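Local structure of carbohydrate kinase (Agrobacterium tumefaciens, 2NWH) at residues I132-E146 with K161-K175. The protein probably transfers a phosphate group from a nucleotide such as ATP to a sugar or related small substrate, as other pfkB-family (ribokinase-like) carbohydrate kinases do. Numbering follows the deposited sequence.
Sequences IIASDFLLCDANLPE and KPLAAIAISPAKAVK
I132 CG2 lies 4.0 Å from K161 CG where two neighbouring parallel strands, 137-141 and 163-166, begin; with helix 146-158 they form a beta-alpha-beta unit of the ribokinase-like fold. The long lysine suits this place before the strand: bent at chi2, its chain passes I132 among the last residues of helix 126-134, and NZ makes a weak bond to S135 O. One water joins the same NZ to I133 O, and another, held weakly by NZ, donates to D136 OD1, while D136 OD2 takes the backbone N-H groups of K4 and K5. F137 offers a flat face to P162, whose CB stands 3.5 Å from the ring centroid, 9° off the normal, a CH-pi contact; A164 CB meets the ring edge. From L138 onward the backbones zip together, the nearly straight A164 N to L138 O bond (2.9 Å, 177°) being followed by C140 N to A164 O and I166 N to C140 O. L138, C140, L163 and A165 share one face, where helix 146-158 covers C140; its SG reaches A165 CB at 3.9 Å. On the other face L139 CD1 rests on A164 CB, a methyl small enough for close approach. D141 ends the strand: OD1 accepts from N143 N in an Asx turn within a type I beta turn, and OD2 receives the backbone N-H groups of G11 and G42, so the carboxylate ties this turn to G11 and to the start of helix 41-51. The small A142 fits against 167-173, its CB 3.5 Å from A167 O. Beyond it, E146 CG packs on K175 O, and the K175 chain, turned at chi3 (76°), carries NZ back to the turn, 2.9 Å from A142 O and, in a weak bond, 3.0 Å from L144 O.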
loop_
_atom_site.group_PDB
_atom_site.type_symbol
_atom_site.label_atom_id
_atom_site.label_comp_id
_atom_site.label_asym_id
_atom_site.label_seq_id
_atom_site.Cartn_x
_atom_site.Cartn_y
_atom_site.Cartn_z
ATOM N N ILE A 132 11.922 2.233 14.734
ATOM C CA ILE A 132 11.948 3.477 13.937
ATOM C C ILE A 132 13.389 4.009 13.770
ATOM O O ILE A 132 13.829 4.322 12.649
ATOM C CB ILE A 132 10.953 4.544 14.503
ATOM C CG1 ILE A 132 9.501 4.021 14.327
ATOM C CG2 ILE A 132 11.157 5.920 13.816
ATOM C CD1 ILE A 132 8.418 4.843 14.959
ATOM N N ILE A 133 14.144 4.031 14.869
ATOM C CA ILE A 133 15.493 4.595 14.842
ATOM C C ILE A 133 16.432 3.718 13.994
ATOM O O ILE A 133 17.412 4.213 13.382
ATOM C CB ILE A 133 16.038 4.769 16.294
ATOM C CG1 ILE A 133 15.298 5.922 16.996
ATOM C CG2 ILE A 133 17.569 5.003 16.273
ATOM C CD1 ILE A 133 15.561 5.984 18.548
ATOM N N ALA A 134 16.139 2.419 13.958
ATOM C CA ALA A 134 16.921 1.471 13.159
ATOM C C ALA A 134 16.607 1.574 11.658
ATOM O O ALA A 134 17.350 1.018 10.817
ATOM C CB ALA A 134 16.670 0.058 13.625
ATOM N N SER A 135 15.521 2.261 11.308
ATOM C CA SER A 135 15.085 2.329 9.902
ATOM C C SER A 135 15.589 3.602 9.215
ATOM O O SER A 135 16.071 4.533 9.880
ATOM C CB SER A 135 13.557 2.287 9.822
ATOM O OG SER A 135 13.049 3.607 9.930
ATOM N N ASP A 136 15.454 3.666 7.885
ATOM C CA ASP A 136 15.819 4.866 7.110
ATOM C C ASP A 136 14.598 5.609 6.530
ATOM O O ASP A 136 14.683 6.782 6.165
ATOM C CB ASP A 136 16.707 4.454 5.914
ATOM C CG ASP A 136 17.998 3.817 6.347
ATOM O OD1 ASP A 136 18.645 4.355 7.302
ATOM O OD2 ASP A 136 18.381 2.788 5.745
ATOM N N PHE A 137 13.474 4.909 6.423
ATOM C CA PHE A 137 12.262 5.421 5.809
ATOM C C PHE A 137 11.087 4.634 6.420
ATOM O O PHE A 137 11.179 3.407 6.568
ATOM C CB PHE A 137 12.295 5.126 4.297
ATOM C CG PHE A 137 11.628 6.162 3.460
ATOM C CD1 PHE A 137 12.382 6.962 2.581
ATOM C CD2 PHE A 137 10.247 6.368 3.546
ATOM C CE1 PHE A 137 11.758 7.963 1.788
ATOM C CE2 PHE A 137 9.607 7.369 2.787
ATOM C CZ PHE A 137 10.373 8.168 1.882
ATOM N N LEU A 138 10.000 5.332 6.738
ATOM C CA LEU A 138 8.787 4.727 7.321
ATOM C C LEU A 138 7.662 4.691 6.308
ATOM O O LEU A 138 7.543 5.607 5.445
ATOM C CB LEU A 138 8.295 5.523 8.534
ATOM C CG LEU A 138 9.349 5.787 9.627
ATOM C CD1 LEU A 138 8.749 6.632 10.727
ATOM C CD2 LEU A 138 9.953 4.486 10.176
ATOM N N LEU A 139 6.822 3.657 6.428
ATOM C CA LEU A 139 5.627 3.586 5.619
ATOM C C LEU A 139 4.482 3.144 6.498
ATOM O O LEU A 139 4.594 2.142 7.207
ATOM C CB LEU A 139 5.805 2.593 4.447
ATOM C CG LEU A 139 4.505 2.278 3.639
ATOM C CD1 LEU A 139 3.941 3.545 2.925
ATOM C CD2 LEU A 139 4.776 1.118 2.635
ATOM N N CYS A 140 3.354 3.836 6.422
ATOM C CA CYS A 140 2.203 3.363 7.179
ATOM C C CYS A 140 1.017 3.249 6.242
ATOM O O CYS A 140 1.074 3.694 5.071
ATOM C CB CYS A 140 1.899 4.326 8.347
ATOM S SG CYS A 140 1.331 6.004 7.822
ATOM N N ASP A 141 -0.062 2.675 6.748
ATOM C CA ASP A 141 -1.294 2.759 6.019
ATOM C C ASP A 141 -2.417 3.172 6.973
ATOM O O ASP A 141 -2.264 3.166 8.214
ATOM C CB ASP A 141 -1.602 1.509 5.220
ATOM C CG ASP A 141 -1.962 0.319 6.109
ATOM O OD1 ASP A 141 -2.483 0.536 7.230
ATOM O OD2 ASP A 141 -1.743 -0.826 5.680
ATOM N N ALA A 142 -3.539 3.540 6.362
ATOM C CA ALA A 142 -4.627 4.113 7.117
ATOM C C ALA A 142 -5.510 3.031 7.762
ATOM O O ALA A 142 -6.618 3.340 8.219
ATOM C CB ALA A 142 -5.442 5.108 6.214
ATOM N N ASN A 143 -5.014 1.781 7.821
ATOM C CA ASN A 143 -5.641 0.742 8.660
ATOM C C ASN A 143 -5.448 1.018 10.148
ATOM O O ASN A 143 -6.235 0.552 10.999
ATOM C CB ASN A 143 -5.097 -0.663 8.372
ATOM C CG ASN A 143 -5.613 -1.243 7.092
ATOM O OD1 ASN A 143 -4.830 -1.629 6.206
ATOM N ND2 ASN A 143 -6.935 -1.306 6.966
ATOM N N LEU A 144 -4.372 1.723 10.476
ATOM C CA LEU A 144 -4.084 2.071 11.873
ATOM C C LEU A 144 -5.066 3.154 12.341
ATOM O O LEU A 144 -5.545 3.957 11.545
ATOM C CB LEU A 144 -2.668 2.643 12.009
ATOM C CG LEU A 144 -1.458 1.784 11.605
ATOM C CD1 LEU A 144 -0.177 2.597 11.847
ATOM C CD2 LEU A 144 -1.415 0.471 12.338
ATOM N N PRO A 145 -5.364 3.193 13.638
ATOM C CA PRO A 145 -6.259 4.245 14.149
ATOM C C PRO A 145 -5.803 5.683 13.840
ATOM O O PRO A 145 -4.604 5.934 13.749
ATOM C CB PRO A 145 -6.211 4.019 15.667
ATOM C CG PRO A 145 -5.960 2.528 15.804
ATOM C CD PRO A 145 -4.935 2.268 14.708
ATOM N N GLU A 146 -6.766 6.615 13.720
ATOM C CA GLU A 146 -6.449 8.022 13.480
ATOM C C GLU A 146 -5.415 8.577 14.465
ATOM O O GLU A 146 -4.379 9.122 14.034
ATOM C CB GLU A 146 -7.731 8.890 13.428
ATOM C CG GLU A 146 -7.496 10.414 13.391
ATOM C CD GLU A 146 -8.713 11.204 12.867
ATOM O OE1 GLU A 146 -9.699 10.579 12.410
ATOM O OE2 GLU A 146 -8.670 12.460 12.887
ATOM N N LYS A 161 12.822 10.926 10.363
ATOM C CA LYS A 161 12.605 9.842 9.428
ATOM C C LYS A 161 11.534 10.257 8.446
ATOM O O LYS A 161 10.471 10.729 8.858
ATOM C CB LYS A 161 12.209 8.547 10.136
ATOM C CG LYS A 161 13.272 8.044 11.096
ATOM C CD LYS A 161 14.517 7.505 10.389
ATOM C CE LYS A 161 15.571 7.090 11.440
ATOM N NZ LYS A 161 16.925 7.101 10.800
ATOM N N PRO A 162 11.818 10.117 7.139
ATOM C CA PRO A 162 10.800 10.305 6.109
ATOM C C PRO A 162 9.604 9.395 6.367
ATOM O O PRO A 162 9.795 8.200 6.743
ATOM C CB PRO A 162 11.531 9.891 4.811
ATOM C CG PRO A 162 12.990 10.225 5.116
ATOM C CD PRO A 162 13.139 9.799 6.564
ATOM N N LEU A 163 8.393 9.924 6.174
ATOM C CA LEU A 163 7.181 9.096 6.336
ATOM C C LEU A 163 6.301 9.127 5.086
ATOM O O LEU A 163 5.894 10.207 4.645
ATOM C CB LEU A 163 6.345 9.565 7.542
ATOM C CG LEU A 163 4.973 8.935 7.873
ATOM C CD1 LEU A 163 5.059 7.479 8.277
ATOM C CD2 LEU A 163 4.282 9.737 9.006
ATOM N N ALA A 164 6.026 7.948 4.550
ATOM C CA ALA A 164 5.025 7.739 3.498
ATOM C C ALA A 164 3.769 7.024 4.039
ATOM O O ALA A 164 3.800 6.362 5.070
ATOM C CB ALA A 164 5.644 6.906 2.334
ATOM N N ALA A 165 2.678 7.153 3.312
ATOM C CA ALA A 165 1.386 6.654 3.741
ATOM C C ALA A 165 0.585 6.171 2.553
ATOM O O ALA A 165 0.620 6.766 1.469
ATOM C CB ALA A 165 0.628 7.763 4.453
ATOM N N ILE A 166 -0.136 5.084 2.758
ATOM C CA ILE A 166 -1.088 4.576 1.775
ATOM C C ILE A 166 -2.491 4.759 2.343
ATOM O O ILE A 166 -2.781 4.328 3.474
ATOM C CB ILE A 166 -0.807 3.079 1.493
ATOM C CG1 ILE A 166 0.501 2.900 0.719
ATOM C CG2 ILE A 166 -1.915 2.397 0.668
ATOM C CD1 ILE A 166 0.954 1.417 0.821
ATOM N N ALA A 167 -3.366 5.348 1.526
ATOM C CA ALA A 167 -4.684 5.808 1.945
ATOM C C ALA A 167 -5.710 4.694 2.196
ATOM O O ALA A 167 -6.656 4.901 2.955
ATOM C CB ALA A 167 -5.236 6.803 0.923
ATOM N N ILE A 168 -5.539 3.558 1.509
ATOM C CA ILE A 168 -6.348 2.338 1.612
ATOM C C ILE A 168 -7.757 2.433 1.016
ATOM O O ILE A 168 -8.109 1.623 0.176
ATOM C CB ILE A 168 -6.386 1.714 3.062
ATOM C CG1 ILE A 168 -4.964 1.403 3.560
ATOM C CG2 ILE A 168 -7.168 0.406 3.077
ATOM C CD1 ILE A 168 -4.269 0.272 2.775
ATOM N N SER A 169 -8.534 3.423 1.455
ATOM C CA SER A 169 -9.913 3.634 0.989
ATOM C C SER A 169 -10.339 5.076 1.293
ATOM O O SER A 169 -9.714 5.733 2.145
ATOM C CB SER A 169 -10.856 2.626 1.664
ATOM O OG SER A 169 -11.025 2.908 3.048
ATOM N N PRO A 170 -11.400 5.588 0.605
ATOM C CA PRO A 170 -11.857 6.955 0.906
ATOM C C PRO A 170 -12.282 7.092 2.373
ATOM O O PRO A 170 -11.980 8.105 3.015
ATOM C CB PRO A 170 -13.045 7.175 -0.033
ATOM C CG PRO A 170 -13.273 5.905 -0.761
ATOM C CD PRO A 170 -12.210 4.928 -0.436
ATOM N N ALA A 171 -12.942 6.061 2.899
ATOM C CA ALA A 171 -13.330 6.022 4.311
ATOM C C ALA A 171 -12.133 6.156 5.258
ATOM O O ALA A 171 -12.209 6.878 6.257
ATOM C CB ALA A 171 -14.126 4.752 4.615
ATOM N N LYS A 172 -11.035 5.470 4.944
ATOM C CA LYS A 172 -9.885 5.408 5.840
ATOM C C LYS A 172 -8.968 6.611 5.687
ATOM O O LYS A 172 -8.396 7.069 6.675
ATOM C CB LYS A 172 -9.118 4.098 5.649
ATOM C CG LYS A 172 -9.848 2.877 6.232
ATOM C CD LYS A 172 -8.953 1.647 6.269
ATOM C CE LYS A 172 -9.709 0.360 5.924
ATOM N NZ LYS A 172 -10.661 -0.071 6.985
ATOM N N ALA A 173 -8.844 7.129 4.461
ATOM C CA ALA A 173 -7.971 8.271 4.157
ATOM C C ALA A 173 -8.083 9.442 5.145
ATOM O O ALA A 173 -7.062 10.021 5.538
ATOM C CB ALA A 173 -8.219 8.766 2.727
ATOM N N VAL A 174 -9.320 9.777 5.533
ATOM C CA VAL A 174 -9.591 10.912 6.434
ATOM C C VAL A 174 -8.803 10.820 7.761
ATOM O O VAL A 174 -8.457 11.837 8.372
ATOM C CB VAL A 174 -11.105 11.062 6.727
ATOM C CG1 VAL A 174 -11.885 11.302 5.446
ATOM C CG2 VAL A 174 -11.641 9.836 7.473
ATOM N N LYS A 175 -8.490 9.594 8.169
ATOM C CA LYS A 175 -7.717 9.306 9.386
ATOM C C LYS A 175 -6.299 9.898 9.362
ATOM O O LYS A 175 -5.619 9.958 10.420
ATOM C CB LYS A 175 -7.638 7.796 9.596
ATOM C CG LYS A 175 -9.001 7.143 9.878
ATOM C CD LYS A 175 -9.021 5.629 9.636
ATOM C CE LYS A 175 -8.331 4.869 10.728
ATOM N NZ LYS A 175 -8.347 3.375 10.579
HETATM O O HOH W 1 18.508 6.587 12.933
HETATM O O HOH W 2 18.635 6.846 8.512
#